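Local coordinates for 1-deoxy-D-xylulose 5-phosphate reductoisomerase (Zymomonas mobilis, PDB 1R0K), which catalyses the NADPH-dependent rearrangement and reduction of 1-deoxy-D-xylulose 5-phosphate to 2-C-methyl-D-erythritol 4-phosphate, an early step of isoprenoid synthesis, at residues B[240-246]-B[292-298]; B[174-180]-B[212-218]; B[36-42]-B[58-64]. All coordinates share one frame; numbering follows the deposited sequence.

Contact 1 of 3, residues B[240-246]-B[292-298]; sequences VHPQSVI and LRQMDFE
Met-295 lies at the apolar centre, its unbranched chain reaching between Val-245 and Ile-246. Its CE meets Val-245 CG2 at 3.6 Å, and its SD touches Ile-246 CD1, which also comes to the ring edge of Phe-297 at CZ. The Phe-297 and His-241 rings lie nearly parallel, planes 10° apart, but are slid so far that they barely overlap; Phe-297 CE2 sits 3.4 Å from His-241 ND1, over one face of the imidazole. With CG anti to the backbone N (chi1 166°), that imidazole bonds backbone atoms of both segments: ND1 donates to Asp-296 O at 2.8 Å, while NE2 accepts from Ile-246 N at 3.2 Å, a pairing suited to histidine.

Toward the polar edge, Gln-243 bends at chi2 (72°) and uses both ends of its amide. OE1 takes the Asp-296 N-H from above the carbonyl plane (2.8 Å), and NE2 gives to Asp-296 OD2 on its anti side, tilted out of the carboxylate plane (2.8 Å). Asp-296 OD1 is held by Gln-294 of the second subunit, where the strand 294-296 continues the sheet. The imidazole thus ties the loop 241-246 to this intersubunit strand, and its bonds are consistent with a neutral His-241 carrying its proton on ND1.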
# COMPACT_ATOMS: atom_id res chain seq x y z
N VAL B 240 17.05 4.58 2.52
CA VAL B 240 17.31 4.55 3.95
C VAL B 240 16.17 5.27 4.65
O VAL B 240 15.81 6.40 4.31
CB VAL B 240 18.67 5.22 4.29
CG1 VAL B 240 18.84 5.29 5.80
CG2 VAL B 240 19.81 4.40 3.67
N HIS B 241 15.59 4.59 5.63
CA HIS B 241 14.45 5.08 6.40
C HIS B 241 14.68 4.55 7.82
O HIS B 241 14.30 3.43 8.15
CB HIS B 241 13.18 4.51 5.75
CG HIS B 241 11.94 4.63 6.59
ND1 HIS B 241 11.56 5.81 7.20
CD2 HIS B 241 11.00 3.72 6.90
CE1 HIS B 241 10.43 5.61 7.85
NE2 HIS B 241 10.07 4.35 7.69
N PRO B 242 15.33 5.36 8.68
CA PRO B 242 15.64 4.98 10.07
C PRO B 242 14.54 4.29 10.88
O PRO B 242 14.78 3.25 11.48
CB PRO B 242 16.08 6.30 10.69
CG PRO B 242 16.72 7.02 9.52
CD PRO B 242 15.71 6.76 8.42
N GLN B 243 13.35 4.88 10.92
CA GLN B 243 12.25 4.32 11.70
C GLN B 243 11.83 2.91 11.30
O GLN B 243 11.27 2.17 12.11
CB GLN B 243 11.02 5.24 11.63
CG GLN B 243 11.19 6.62 12.26
CD GLN B 243 12.09 7.54 11.46
OE1 GLN B 243 12.22 7.39 10.24
NE2 GLN B 243 12.68 8.52 12.12
N SER B 244 12.07 2.55 10.04
CA SER B 244 11.70 1.22 9.55
C SER B 244 10.23 0.89 9.77
O SER B 244 9.89 -0.26 10.08
CB SER B 244 12.57 0.14 10.22
OG SER B 244 13.93 0.29 9.89
N VAL B 245 9.35 1.88 9.63
CA VAL B 245 7.92 1.64 9.80
C VAL B 245 7.34 1.34 8.43
O VAL B 245 6.42 0.53 8.30
CB VAL B 245 7.20 2.83 10.46
CG1 VAL B 245 7.45 2.80 11.97
CG2 VAL B 245 7.68 4.14 9.88
N ILE B 246 7.86 2.00 7.40
CA ILE B 246 7.44 1.70 6.04
C ILE B 246 8.38 0.54 5.74
O ILE B 246 9.61 0.71 5.71
CB ILE B 246 7.68 2.86 5.06
CG1 ILE B 246 6.72 4.01 5.39
CG2 ILE B 246 7.48 2.39 3.62
CD1 ILE B 246 6.80 5.19 4.44
N LEU B 292 4.40 8.06 16.77
CA LEU B 292 5.54 8.02 15.87
C LEU B 292 5.98 9.45 15.56
O LEU B 292 7.16 9.80 15.67
CB LEU B 292 5.15 7.32 14.57
CG LEU B 292 6.11 7.43 13.39
CD1 LEU B 292 7.48 6.89 13.77
CD2 LEU B 292 5.53 6.67 12.21
N ARG B 293 5.00 10.26 15.16
CA ARG B 293 5.20 11.67 14.85
C ARG B 293 6.00 12.00 13.60
O ARG B 293 5.61 12.87 12.82
CB ARG B 293 5.83 12.38 16.05
CG ARG B 293 6.30 13.79 15.78
CD ARG B 293 6.97 14.40 17.00
NE ARG B 293 7.59 15.69 16.70
CZ ARG B 293 8.59 15.86 15.83
NH1 ARG B 293 9.09 14.82 15.17
NH2 ARG B 293 9.09 17.07 15.63
N GLN B 294 7.12 11.32 13.38
CA GLN B 294 7.95 11.65 12.23
C GLN B 294 8.66 10.47 11.57
O GLN B 294 9.12 9.54 12.23
CB GLN B 294 8.97 12.70 12.69
CG GLN B 294 9.71 13.45 11.60
CD GLN B 294 10.50 14.62 12.16
OE1 GLN B 294 11.49 14.44 12.87
NE2 GLN B 294 10.05 15.83 11.86
N MET B 295 8.74 10.53 10.24
CA MET B 295 9.42 9.51 9.43
C MET B 295 10.54 10.22 8.66
O MET B 295 10.32 11.30 8.12
CB MET B 295 8.46 8.86 8.43
CG MET B 295 7.58 7.76 8.98
SD MET B 295 6.47 7.14 7.71
CE MET B 295 5.13 6.45 8.71
N ASP B 296 11.72 9.61 8.61
CA ASP B 296 12.85 10.18 7.89
C ASP B 296 13.27 9.32 6.70
O ASP B 296 13.15 8.10 6.75
CB ASP B 296 14.04 10.35 8.82
CG ASP B 296 13.77 11.34 9.92
OD1 ASP B 296 13.54 12.52 9.59
OD2 ASP B 296 13.79 10.94 11.11
N PHE B 297 13.77 9.97 5.66
CA PHE B 297 14.23 9.26 4.47
C PHE B 297 15.49 9.93 3.91
O PHE B 297 15.61 11.15 3.93
CB PHE B 297 13.15 9.26 3.38
CG PHE B 297 11.82 8.75 3.84
CD1 PHE B 297 10.89 9.61 4.40
CD2 PHE B 297 11.51 7.40 3.74
CE1 PHE B 297 9.66 9.14 4.86
CE2 PHE B 297 10.29 6.91 4.19
CZ PHE B 297 9.36 7.78 4.75
N GLU B 298 16.43 9.12 3.43
CA GLU B 298 17.67 9.63 2.87
C GLU B 298 18.23 8.61 1.88
O GLU B 298 17.86 7.44 1.91
CB GLU B 298 18.69 9.91 3.98
CG GLU B 298 19.19 8.66 4.69
CD GLU B 298 20.15 8.97 5.83
OE1 GLU B 298 19.70 9.47 6.87
OE2 GLU B 298 21.36 8.72 5.67
O HOH W 1 10.89 9.47 14.61

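Contact 2 of 3, residues B[174-180]-B[212-218]; sequences TASGGPF and SATMMNK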
# COMPACT_ATOMS: atom_id res chain seq x y z
N THR B 174 13.15 -0.46 1.61
CA THR B 174 13.52 0.45 2.68
C THR B 174 14.60 -0.20 3.54
O THR B 174 14.66 -1.43 3.64
CB THR B 174 12.31 0.83 3.54
OG1 THR B 174 11.59 -0.36 3.92
CG2 THR B 174 11.39 1.76 2.76
N ALA B 175 15.45 0.63 4.14
CA ALA B 175 16.55 0.14 4.96
C ALA B 175 16.75 1.07 6.14
O ALA B 175 16.76 2.28 5.97
CB ALA B 175 17.84 0.08 4.13
N SER B 176 16.90 0.50 7.33
CA SER B 176 17.12 1.30 8.52
C SER B 176 18.44 2.04 8.38
O SER B 176 18.59 3.15 8.88
CB SER B 176 17.20 0.41 9.77
OG SER B 176 18.37 -0.39 9.74
N GLY B 177 19.39 1.41 7.70
CA GLY B 177 20.69 2.02 7.52
C GLY B 177 21.69 1.41 8.49
O GLY B 177 22.90 1.65 8.39
N GLY B 178 21.18 0.62 9.43
CA GLY B 178 22.04 -0.03 10.40
C GLY B 178 22.54 0.91 11.48
O GLY B 178 22.26 2.10 11.45
N PRO B 179 23.30 0.39 12.46
CA PRO B 179 23.83 1.21 13.55
C PRO B 179 24.86 2.27 13.13
O PRO B 179 25.08 3.23 13.86
CB PRO B 179 24.42 0.16 14.50
CG PRO B 179 24.89 -0.90 13.56
CD PRO B 179 23.73 -1.01 12.60
N PHE B 180 25.46 2.10 11.95
CA PHE B 180 26.46 3.07 11.49
C PHE B 180 25.98 3.92 10.33
O PHE B 180 26.79 4.40 9.53
CB PHE B 180 27.74 2.34 11.11
CG PHE B 180 28.32 1.53 12.23
CD1 PHE B 180 28.52 2.11 13.48
CD2 PHE B 180 28.63 0.19 12.06
CE1 PHE B 180 29.02 1.37 14.55
CE2 PHE B 180 29.14 -0.56 13.12
CZ PHE B 180 29.33 0.03 14.37
N SER B 212 23.98 -6.21 9.46
CA SER B 212 23.18 -5.00 9.55
C SER B 212 24.13 -3.79 9.53
O SER B 212 23.88 -2.79 8.87
CB SER B 212 22.36 -5.00 10.84
OG SER B 212 21.74 -3.75 11.07
N ALA B 213 25.24 -3.92 10.25
CA ALA B 213 26.23 -2.86 10.35
C ALA B 213 26.91 -2.56 9.02
O ALA B 213 27.19 -1.41 8.70
CB ALA B 213 27.27 -3.22 11.41
N THR B 214 27.19 -3.60 8.23
CA THR B 214 27.85 -3.42 6.94
C THR B 214 26.83 -3.23 5.83
O THR B 214 27.18 -2.85 4.71
CB THR B 214 28.69 -4.65 6.58
OG1 THR B 214 27.82 -5.77 6.39
CG2 THR B 214 29.69 -4.97 7.69
N MET B 215 25.57 -3.49 6.15
CA MET B 215 24.46 -3.40 5.21
C MET B 215 24.49 -4.56 4.22
O MET B 215 23.86 -4.51 3.17
CB MET B 215 24.46 -2.05 4.47
CG MET B 215 23.96 -0.89 5.33
SD MET B 215 23.41 0.54 4.36
CE MET B 215 21.73 0.05 3.94
N MET B 216 25.21 -5.62 4.57
CA MET B 216 25.28 -6.81 3.73
C MET B 216 23.88 -7.43 3.76
O MET B 216 23.43 -8.02 2.77
CB MET B 216 26.29 -7.80 4.30
CG MET B 216 26.45 -9.07 3.48
SD MET B 216 27.03 -8.77 1.79
CE MET B 216 28.73 -8.33 2.10
N ASN B 217 23.20 -7.29 4.89
CA ASN B 217 21.85 -7.84 5.03
C ASN B 217 20.97 -7.24 3.95
O ASN B 217 20.15 -7.94 3.37
CB ASN B 217 21.28 -7.56 6.43
CG ASN B 217 20.93 -6.09 6.66
OD1 ASN B 217 21.69 -5.19 6.31
ND2 ASN B 217 19.77 -5.85 7.25
N LYS B 218 21.14 -5.95 3.67
CA LYS B 218 20.35 -5.28 2.63
C LYS B 218 20.73 -5.77 1.25
O LYS B 218 19.87 -5.88 0.37
CB LYS B 218 20.53 -3.76 2.68
CG LYS B 218 19.63 -3.07 3.67
CD LYS B 218 18.16 -3.36 3.39
CE LYS B 218 17.38 -3.28 4.68
NZ LYS B 218 15.95 -3.56 4.53
O HOH W 2 25.28 0.60 9.58
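Lys-218 NZ is gripped by three oxygens: it donates to Thr-174 O at 2.6 Å, in the carbonyl plane, and forms salt bridges with Glu-152 and Glu-221, both predicted manganese ligands. The chain bends at chi2 (-58°), and its CE and CD pass close against Ala-175 CB; the 3.4 Å from CE to that methyl is tight, so a small residue suits the place. Met-215 CE touches the same methyl at 3.9 Å. Replacing Lys-218 with an alanine would probably leave Thr-174 O without this donor and the two glutamates without their shared positive partner.

Farther along, the loop runs close over the helix end at 212-214. Gly-178 has positive phi, and a CB there would collide with Ser-212 O. Pro-179 packs its CG on Ala-213 CB, which also lies 3.7 Å from Phe-180 CE2. One water ties the backbones together, donating to Gly-177 O and Ala-213 O and accepting from Phe-180 N. Ser-176 OG accepts from Gly-178 N at 3.0 Å, closing an ST turn. Ser-176, Ser-212, Asn-217 and Lys-218 are predicted substrate ligands, so this junction of strand end and two helices is consistent with the wall of the deoxyxylulose phosphate pocket beside the metal site.

Contact 3 of 3, residues B[36-42]-B[58-64]; sequences LTANRNV and VIADPSL. With ACT (acetate ion), chain F.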
# COMPACT_ATOMS: atom_id res chain seq x y z
N LEU B 36 6.78 -30.79 12.75
CA LEU B 36 7.46 -29.65 13.35
C LEU B 36 8.90 -30.10 13.44
O LEU B 36 9.17 -31.26 13.75
CB LEU B 36 6.93 -29.35 14.75
CG LEU B 36 5.48 -28.90 14.92
CD1 LEU B 36 5.25 -28.52 16.38
CD2 LEU B 36 5.18 -27.70 14.01
N THR B 37 9.84 -29.20 13.17
CA THR B 37 11.24 -29.58 13.26
C THR B 37 12.00 -28.52 14.02
O THR B 37 11.58 -27.37 14.10
CB THR B 37 11.90 -29.73 11.87
OG1 THR B 37 12.23 -28.43 11.36
CG2 THR B 37 10.96 -30.43 10.91
N ALA B 38 13.13 -28.92 14.59
CA ALA B 38 13.99 -28.00 15.33
C ALA B 38 15.42 -28.42 15.05
O ALA B 38 15.66 -29.43 14.39
CB ALA B 38 13.68 -28.06 16.82
N ASN B 39 16.38 -27.65 15.55
CA ASN B 39 17.78 -27.97 15.35
C ASN B 39 18.36 -28.68 16.57
O ASN B 39 18.78 -29.83 16.48
CB ASN B 39 18.57 -26.69 15.07
CG ASN B 39 20.02 -26.96 14.71
OD1 ASN B 39 20.31 -27.74 13.81
ND2 ASN B 39 20.94 -26.32 15.42
N ARG B 40 18.36 -28.00 17.71
CA ARG B 40 18.89 -28.59 18.94
C ARG B 40 17.99 -28.44 20.16
O ARG B 40 18.24 -29.07 21.19
CB ARG B 40 20.27 -27.99 19.26
CG ARG B 40 21.38 -28.40 18.29
CD ARG B 40 22.70 -27.75 18.67
NE ARG B 40 23.13 -28.09 20.03
CZ ARG B 40 23.59 -29.28 20.39
NH1 ARG B 40 23.69 -30.26 19.50
NH2 ARG B 40 23.96 -29.50 21.65
N ASN B 41 16.93 -27.64 20.06
CA ASN B 41 16.03 -27.44 21.20
C ASN B 41 14.94 -28.49 21.29
O ASN B 41 13.78 -28.25 20.93
CB ASN B 41 15.39 -26.05 21.14
CG ASN B 41 14.71 -25.67 22.45
OD1 ASN B 41 13.98 -26.47 23.05
ND2 ASN B 41 14.94 -24.45 22.90
N VAL B 42 15.30 -29.67 21.79
CA VAL B 42 14.37 -30.78 21.94
C VAL B 42 13.18 -30.41 22.82
O VAL B 42 12.03 -30.71 22.49
CB VAL B 42 15.09 -32.00 22.55
CG1 VAL B 42 14.11 -33.15 22.73
CG2 VAL B 42 16.24 -32.43 21.66
N VAL B 58 10.78 -33.56 14.35
CA VAL B 58 12.12 -33.92 13.92
C VAL B 58 13.18 -33.01 14.51
O VAL B 58 13.09 -31.78 14.42
CB VAL B 58 12.25 -33.87 12.39
CG1 VAL B 58 13.60 -34.42 11.96
CG2 VAL B 58 11.13 -34.66 11.75
N ILE B 59 14.18 -33.62 15.14
CA ILE B 59 15.28 -32.85 15.70
C ILE B 59 16.43 -33.04 14.70
O ILE B 59 16.82 -34.17 14.39
CB ILE B 59 15.66 -33.36 17.11
CG1 ILE B 59 16.64 -32.39 17.77
CG2 ILE B 59 16.24 -34.77 17.04
CD1 ILE B 59 16.04 -31.03 18.05
N ALA B 60 16.94 -31.94 14.17
CA ALA B 60 18.01 -31.98 13.18
C ALA B 60 19.26 -32.73 13.62
O ALA B 60 19.83 -33.52 12.87
CB ALA B 60 18.38 -30.56 12.77
N ASP B 61 19.69 -32.48 14.85
CA ASP B 61 20.88 -33.11 15.40
C ASP B 61 20.63 -34.58 15.73
O ASP B 61 19.89 -34.90 16.66
CB ASP B 61 21.32 -32.35 16.65
CG ASP B 61 22.75 -32.63 17.02
OD1 ASP B 61 23.08 -33.81 17.23
OD2 ASP B 61 23.54 -31.66 17.11
N PRO B 62 21.27 -35.50 14.99
CA PRO B 62 21.08 -36.93 15.25
C PRO B 62 21.44 -37.30 16.68
O PRO B 62 20.87 -38.23 17.26
CB PRO B 62 22.01 -37.60 14.24
CG PRO B 62 22.05 -36.61 13.11
CD PRO B 62 22.17 -35.30 13.85
N SER B 63 22.39 -36.57 17.25
CA SER B 63 22.86 -36.81 18.61
C SER B 63 21.76 -36.62 19.65
O SER B 63 21.86 -37.12 20.77
CB SER B 63 24.02 -35.87 18.94
OG SER B 63 24.98 -35.83 17.89
N LEU B 64 20.71 -35.90 19.28
CA LEU B 64 19.62 -35.63 20.21
C LEU B 64 18.38 -36.49 20.00
O LEU B 64 17.36 -36.27 20.65
CB LEU B 64 19.23 -34.15 20.13
CG LEU B 64 20.35 -33.13 20.37
CD1 LEU B 64 19.79 -31.72 20.24
CD2 LEU B 64 20.95 -33.33 21.76
C ACT F . 17.11 -24.65 17.60
O ACT F . 16.25 -25.63 17.65
OXT ACT F . 18.36 -24.74 17.83
CH3 ACT F . 16.68 -23.26 17.26
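Thr-37 faces Val-58 and Ala-38 faces Ile-59 in parallel register, held by backbone hydrogen bonds. Val-58 N gives to Leu-36 O, Ala-38 N to Val-58 O, and Ala-60 N to Ala-38 O at 2.8 Å; Asp-61 N then reaches Asn-39 O at 3.2 Å, carrying the pairing just past the strand ends.

Among the apolar contacts, Thr-37 and Val-58 lie side by side, CG2 against CB at 4.0 Å, pointing to the face covered by helix 83-90. On the other face, Ile-59 sends CG1 anti to the backbone N (chi1 -170°), which brings CD1 to Ala-38 CB and to Val-42 CG2 (3.9 Å). Val-42 CG2 also meets Leu-64 CB, so these branched chains pack together between the strand ends and the starts of helices 42-51 and 65-72.

The charged contact lies nearer the surface. Arg-40, bent at chi3, puts NH1 2.8 Å from Asp-61 OD2 in a salt bridge whose hydrogen bond is weak, with an N-H...O angle of 121°; the oxygen lies at the guanidinium edge, the two planes 66° apart.

Three backbone N-H groups hold an acetate, probably from the crystallisation liquor: its O accepts from the N atoms of Asn-39 (2.9 Å), Arg-40 and Asn-41, and Thr-13 OG1 is hydrogen-bonded to it as well. Asn-41 caps helix 42-51 by accepting from Asp-44 N. Arg-40 and Asn-41 are predicted NADPH ligands, and an anion held between strand 31-38 and helix 42-51 of this beta-alpha-beta unit is consistent with the adenosine 2'-phosphate site of an NADP-binding Rossmann fold.

How the contacts relate
From the N terminus, contact 3 comes first, closing the short excursion through helix 42-51 and joining neighbouring strands of the parallel NADPH-binding sheet. Contact 2 follows, returning helices 206-214 and 216-229 to the end of strand 168-175, and contact 1 then brings strand 294-296 back to the loop after strand 236-240. The three loops are in series; none nests or crosses. Contacts 1 and 2 touch, with centres about 14 Å apart: His-241 N lies 2.6 Å from Ala-175 O, a probable hydrogen bond from the loop 240-246 to the end of strand 168-175. Contact 3 stands apart, its centre about 32 Å from that of contact 2, across the chain's centre.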